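Local atomic coordinates of trichothecene 3-O-acetyltransferase (Gibberella zeae, PDB entry 2RKV), a protein that probably transfers the acetyl group of acetyl coenzyme A to the 3-hydroxyl of trichothecene mycotoxins such as T-2 toxin and deoxynivalenol, as a member of the BAHD acyltransferase superfamily. Residues Glu182-Ala187 / Ser302-Gly307; Trp55-Val60 / Asp80-Val85. All coordinates share one frame; numbering follows the deposited sequence. Where two conformers were deposited one is given.

Along the chain the two contacts come in series: contact 2 (55-60 with 80-85) closes before contact 1 (182-187 with 302-307) opens. Their centres lie about 19 Å apart, and they touch where Pro-306 CG packs on Trp-55 CZ2 at 3.6 Å. Contact 2 is local, joining the approach to strand 59-63 of a three-stranded antiparallel sheet to the approach to strand 83-88, an outer strand of a five-stranded mixed sheet. Contact 1 reaches further, bringing the short helix 182-187 against the loop from helix 296-299 into strand 310-318. That strand begins with toxin-pocket residues, yet the Tyr-305 side chain is about 12 Å from bound toxin and coenzyme A, so both contacts are packing outside the pocket.

Contact 1 of 2, residues Glu182-Ala187 / Ser302-Gly307; sequences EEEMTA and SNNYPG
Ala-187 sets its methyl over the backbone of the 302-307 turn, with CB 3.6 Å from Asn-304 O and 3.7 Å from Asn-304 CB. This van der Waals touch, on the peptide carbonyl and the asparagine CB, lies beside two hydrogen bonds of Glu-183, whose chain turns about the CB-CG bond (chi2 -81°) and brings the carboxylate across to the turn. The two oxygens have separate donors: Asn-304 ND2 gives a hydrogen bond to Glu-183 OE1 at 2.7 Å, and Ser-302 OG gives one to Glu-183 OE2, also at 2.7 Å. Both accept through their syn lone pairs. Although the carboxylate and amide planes are 42° apart, OE1 lies in the amide plane of Asn-304 and the N-H...O angle is 158°. Ser-302 OG also accepts from Asn-304 N at 2.9 Å, forming an ST turn. Two waters lie between Asn-304 and the Glu-184 carboxylate: one accepts from Asn-304 ND2 at 2.8 Å and reaches Glu-184 OE2 only weakly, the other lies near Asn-304 OD1 and Glu-184 OE2. Thr-181 N and Lys-173 bind Glu-184 OE1, and Arg-169 binds Asn-304 OD1. Ala-187 O approaches the edge of the Tyr-305 ring near CD1 and lies 3.2 Å from Pro-306 CD; the Tyr-305 hydroxyl is bonded to Asp-8. Two neutral donors, one on each carboxylate oxygen, restrict rotation of the Glu-183 head and should favour its ionised form, so helix and turn are joined by directional bonds as well as by the packing of the alanine methyl on the turn's backbone.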
loop_
_atom_site.group_PDB
_atom_site.type_symbol
_atom_site.label_atom_id
_atom_site.label_comp_id
_atom_site.label_asym_id
_atom_site.label_seq_id
_atom_site.Cartn_x
_atom_site.Cartn_y
_atom_site.Cartn_z
ATOM N N GLU A 182 23.993 7.196 -10.194
ATOM C CA GLU A 182 23.458 8.151 -11.155
ATOM C C GLU A 182 22.019 7.803 -11.551
ATOM O O GLU A 182 21.166 8.693 -11.638
ATOM C CB GLU A 182 24.367 8.259 -12.381
ATOM C CG GLU A 182 25.701 8.927 -12.083
ATOM N N GLU A 183 21.743 6.516 -11.776
ATOM C CA GLU A 183 20.378 6.070 -12.118
ATOM C C GLU A 183 19.380 6.399 -11.003
ATOM O O GLU A 183 18.243 6.780 -11.276
ATOM C CB GLU A 183 20.337 4.568 -12.428
ATOM C CG GLU A 183 19.045 4.108 -13.143
ATOM C CD GLU A 183 17.845 3.892 -12.205
ATOM O OE1 GLU A 183 18.049 3.570 -11.013
ATOM O OE2 GLU A 183 16.687 4.049 -12.671
ATOM N N GLU A 184 19.803 6.235 -9.751
ATOM C CA GLU A 184 18.931 6.549 -8.612
ATOM C C GLU A 184 18.606 8.034 -8.593
ATOM O O GLU A 184 17.441 8.422 -8.471
ATOM C CB GLU A 184 19.565 6.106 -7.282
ATOM C CG GLU A 184 19.475 4.611 -7.089
ATOM C CD GLU A 184 20.441 4.046 -6.055
ATOM O OE1 GLU A 184 21.346 4.757 -5.549
ATOM O OE2 GLU A 184 20.291 2.850 -5.759
ATOM N N MET A 185 19.641 8.859 -8.749
ATOM C CA MET A 185 19.468 10.310 -8.779
ATOM C C MET A 185 18.590 10.765 -9.951
ATOM O O MET A 185 17.763 11.678 -9.806
ATOM C CB MET A 185 20.832 11.004 -8.793
ATOM C CG MET A 185 21.581 10.896 -7.473
ATOM S SD MET A 185 20.804 11.848 -6.136
ATOM C CE MET A 185 21.199 13.524 -6.652
ATOM N N THR A 186 18.749 10.109 -11.100
ATOM C CA THR A 186 17.915 10.398 -12.263
ATOM C C THR A 186 16.448 10.044 -11.994
ATOM O O THR A 186 15.552 10.870 -12.224
ATOM C CB THR A 186 18.436 9.663 -13.506
ATOM O OG1 THR A 186 19.703 10.229 -13.868
ATOM C CG2 THR A 186 17.472 9.799 -14.671
ATOM N N ALA A 187 16.217 8.829 -11.494
ATOM C CA ALA A 187 14.855 8.360 -11.194
ATOM C C ALA A 187 14.144 9.270 -10.186
ATOM O O ALA A 187 12.963 9.580 -10.342
ATOM C CB ALA A 187 14.881 6.913 -10.707
ATOM N N SER A 302 11.491 3.355 -14.484
ATOM C CA SER A 302 12.370 2.721 -13.502
ATOM C C SER A 302 11.629 2.333 -12.224
ATOM O O SER A 302 10.782 3.080 -11.744
ATOM C CB SER A 302 13.501 3.686 -13.148
ATOM O OG SER A 302 14.232 3.237 -12.030
ATOM N N ASN A 303 11.972 1.173 -11.673
ATOM C CA ASN A 303 11.488 0.757 -10.356
ATOM C C ASN A 303 11.863 1.773 -9.268
ATOM O O ASN A 303 11.256 1.810 -8.191
ATOM C CB ASN A 303 12.057 -0.619 -10.002
ATOM C CG ASN A 303 11.465 -1.184 -8.726
ATOM O OD1 ASN A 303 10.249 -1.399 -8.632
ATOM N ND2 ASN A 303 12.314 -1.432 -7.742
ATOM N N ASN A 304 12.872 2.595 -9.558
ATOM C CA ASN A 304 13.326 3.606 -8.609
ATOM C C ASN A 304 12.570 4.931 -8.695
ATOM O O ASN A 304 12.867 5.858 -7.942
ATOM C CB ASN A 304 14.840 3.829 -8.730
ATOM C CG ASN A 304 15.637 2.634 -8.258
ATOM O OD1 ASN A 304 15.219 1.920 -7.340
ATOM N ND2 ASN A 304 16.782 2.389 -8.897
ATOM N N TYR A 305 11.599 5.030 -9.607
ATOM C CA TYR A 305 10.775 6.241 -9.691
ATOM C C TYR A 305 9.932 6.361 -8.417
ATOM O O TYR A 305 9.176 5.446 -8.088
ATOM C CB TYR A 305 9.878 6.210 -10.923
ATOM C CG TYR A 305 8.944 7.387 -11.019
ATOM C CD1 TYR A 305 9.454 8.672 -11.185
ATOM C CD2 TYR A 305 7.556 7.219 -10.952
ATOM C CE1 TYR A 305 8.622 9.762 -11.273
ATOM C CE2 TYR A 305 6.703 8.317 -11.048
ATOM C CZ TYR A 305 7.246 9.582 -11.220
ATOM O OH TYR A 305 6.429 10.685 -11.311
ATOM N N PRO A 306 10.102 7.467 -7.671
ATOM C CA PRO A 306 9.507 7.574 -6.338
ATOM C C PRO A 306 8.062 8.071 -6.286
ATOM O O PRO A 306 7.519 8.262 -5.189
ATOM C CB PRO A 306 10.409 8.593 -5.650
ATOM C CG PRO A 306 10.750 9.553 -6.778
ATOM C CD PRO A 306 10.922 8.655 -8.006
ATOM N N GLY A 307 7.442 8.272 -7.442
ATOM C CA GLY A 307 6.126 8.910 -7.478
ATOM C C GLY A 307 4.962 7.954 -7.308
ATOM O O GLY A 307 5.078 6.900 -6.651
HETATM O O HOH W 1 17.585 2.193 -5.391
HETATM O O HOH W 2 18.703 0.728 -7.823
#

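Contact 2 of 2, residues Trp55-Val60 / Asp80-Val85; sequences WVAGQV and DVPRVV
Two entries into beta-strands meet here: the end of a 3-10 segment, residues 55-57, just ahead of strand 59-63, packs against the extended loop 80-82 through which the chain passes into strand 83-88. The nearest CA atoms across it are those of Ala-57 and Pro-82, 4.4 Å apart. Ala-57 points its methyl at the peptide backbone of that loop; CB lies 3.6 Å from Asp-80 O and 3.6 Å from Val-81 C, and is 3.9 Å from Pro-82 CD. The proline ring extends this packing to Val-56. Its CG sits 3.7 Å from Val-56 O and 4.2 Å from Val-56 CG2, the valine branch held between backbone N and carbonyl carbon (chi1 -58°, measured to CG1). The other branch, CG1, instead lies above a face of the Trp-55 indole, offset toward its rim. No direct hydrogen bond spans the two segments. A single water joins them, donating to Ala-57 O and Val-81 O, 2.8 Å from each, and so satisfies a carbonyl on either segment. Within the turn, Gly-58 N bonds to Trp-55 O at 2.9 Å. Helix 35-52 covers the same apolar patch, with Phe-49 on Val-56 and Ser-50 on both Val-81 and Pro-82, while Ile-137 of strand 137-144 also touches Pro-82. The proline nitrogen carries no hydrogen, and aliphatic side chains meet each other and the opposing peptide backbone, so cohesion rests mostly on van der Waals packing, supplemented by one water bridge, with little directional bonding between the two strand entries.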
loop_
_atom_site.group_PDB
_atom_site.type_symbol
_atom_site.label_atom_id
_atom_site.label_comp_id
_atom_site.label_asym_id
_atom_site.label_seq_id
_atom_site.Cartn_x
_atom_site.Cartn_y
_atom_site.Cartn_z
ATOM N N TRP A 55 13.598 17.856 -2.398
ATOM C CA TRP A 55 12.137 17.751 -2.392
ATOM C C TRP A 55 11.582 16.753 -1.376
ATOM O O TRP A 55 10.413 16.857 -1.001
ATOM C CB TRP A 55 11.547 17.527 -3.794
ATOM C CG TRP A 55 11.894 16.215 -4.443
ATOM C CD1 TRP A 55 12.789 16.006 -5.463
ATOM C CD2 TRP A 55 11.309 14.934 -4.154
ATOM N NE1 TRP A 55 12.805 14.670 -5.814
ATOM C CE2 TRP A 55 11.915 13.990 -5.021
ATOM C CE3 TRP A 55 10.340 14.488 -3.238
ATOM C CZ2 TRP A 55 11.584 12.625 -4.998
ATOM C CZ3 TRP A 55 10.010 13.130 -3.214
ATOM C CH2 TRP A 55 10.637 12.216 -4.088
ATOM N N VAL A 56 12.407 15.809 -0.913
ATOM C CA VAL A 56 11.913 14.831 0.077
ATOM C C VAL A 56 11.486 15.511 1.395
ATOM O O VAL A 56 10.688 14.963 2.150
ATOM C CB VAL A 56 12.914 13.661 0.360
ATOM C CG1 VAL A 56 13.251 12.912 -0.937
ATOM C CG2 VAL A 56 14.195 14.160 1.061
ATOM N N ALA A 57 12.027 16.701 1.655
ATOM C CA ALA A 57 11.680 17.481 2.848
ATOM C C ALA A 57 10.495 18.426 2.611
ATOM O O ALA A 57 10.146 19.223 3.483
ATOM C CB ALA A 57 12.908 18.273 3.342
ATOM N N GLY A 58 9.878 18.322 1.435
ATOM C CA GLY A 58 8.813 19.232 1.035
ATOM C C GLY A 58 7.437 18.827 1.537
ATOM O O GLY A 58 7.303 17.910 2.356
ATOM N N GLN A 59 6.419 19.511 1.023
ATOM C CA GLN A 59 5.021 19.243 1.360
ATOM C C GLN A 59 4.214 19.214 0.069
ATOM O O GLN A 59 4.614 19.820 -0.933
ATOM C CB GLN A 59 4.475 20.347 2.289
ATOM C CG GLN A 59 4.442 21.727 1.622
ATOM C CD GLN A 59 3.894 22.821 2.513
ATOM O OE1 GLN A 59 2.774 22.721 3.025
ATOM N NE2 GLN A 59 4.667 23.894 2.671
ATOM N N VAL A 60 3.070 18.536 0.100
ATOM C CA VAL A 60 2.149 18.524 -1.034
ATOM C C VAL A 60 1.149 19.659 -0.838
ATOM O O VAL A 60 0.452 19.705 0.185
ATOM C CB VAL A 60 1.423 17.152 -1.140
ATOM C CG1 VAL A 60 0.330 17.187 -2.216
ATOM C CG2 VAL A 60 2.434 16.031 -1.413
ATOM N N ASP A 80 13.547 22.072 6.451
ATOM C CA ASP A 80 14.905 21.737 5.998
ATOM C C ASP A 80 15.114 20.239 5.778
ATOM O O ASP A 80 15.788 19.826 4.832
ATOM C CB ASP A 80 15.951 22.261 6.995
ATOM C CG ASP A 80 16.088 23.776 6.962
ATOM O OD1 ASP A 80 15.601 24.416 6.005
ATOM O OD2 ASP A 80 16.698 24.324 7.901
ATOM N N VAL A 81 14.535 19.438 6.669
ATOM C CA VAL A 81 14.625 17.986 6.604
ATOM C C VAL A 81 13.236 17.375 6.820
ATOM O O VAL A 81 12.346 18.043 7.366
ATOM C CB VAL A 81 15.620 17.434 7.662
ATOM C CG1 VAL A 81 17.038 17.943 7.385
ATOM C CG2 VAL A 81 15.168 17.788 9.084
ATOM N N PRO A 82 13.028 16.115 6.377
ATOM C CA PRO A 82 11.758 15.474 6.730
ATOM C C PRO A 82 11.648 15.337 8.246
ATOM O O PRO A 82 12.659 15.096 8.908
ATOM C CB PRO A 82 11.879 14.085 6.097
ATOM C CG PRO A 82 12.905 14.231 5.030
ATOM C CD PRO A 82 13.886 15.214 5.587
ATOM N N ARG A 83 10.442 15.513 8.780
ATOM C CA ARG A 83 10.215 15.440 10.226
ATOM C C ARG A 83 10.313 14.016 10.747
ATOM O O ARG A 83 9.644 13.113 10.227
ATOM C CB ARG A 83 8.831 15.978 10.584
ATOM C CG ARG A 83 8.656 17.479 10.396
ATOM C CD ARG A 83 7.210 17.874 10.631
ATOM N NE ARG A 83 7.053 19.325 10.720
ATOM C CZ ARG A 83 5.915 19.946 11.025
ATOM N NH1 ARG A 83 4.813 19.248 11.272
ATOM N NH2 ARG A 83 5.880 21.269 11.084
ATOM N N VAL A 84 11.138 13.825 11.774
ATOM C CA VAL A 84 11.119 12.588 12.559
ATOM C C VAL A 84 10.701 12.900 13.995
ATOM O O VAL A 84 11.142 13.888 14.587
ATOM C CB VAL A 84 12.463 11.785 12.495
ATOM C CG1 VAL A 84 13.599 12.530 13.168
ATOM C CG2 VAL A 84 12.296 10.376 13.105
ATOM N N VAL A 85 9.804 12.075 14.515
ATOM C CA VAL A 85 9.363 12.152 15.899
ATOM C C VAL A 85 10.034 10.982 16.605
ATOM O O VAL A 85 10.038 9.866 16.089
ATOM C CB VAL A 85 7.813 12.004 16.005
ATOM C CG1 VAL A 85 7.359 11.804 17.462
ATOM C CG2 VAL A 85 7.113 13.213 15.397
HETATM O O HOH W 3 9.892 18.285 6.128
#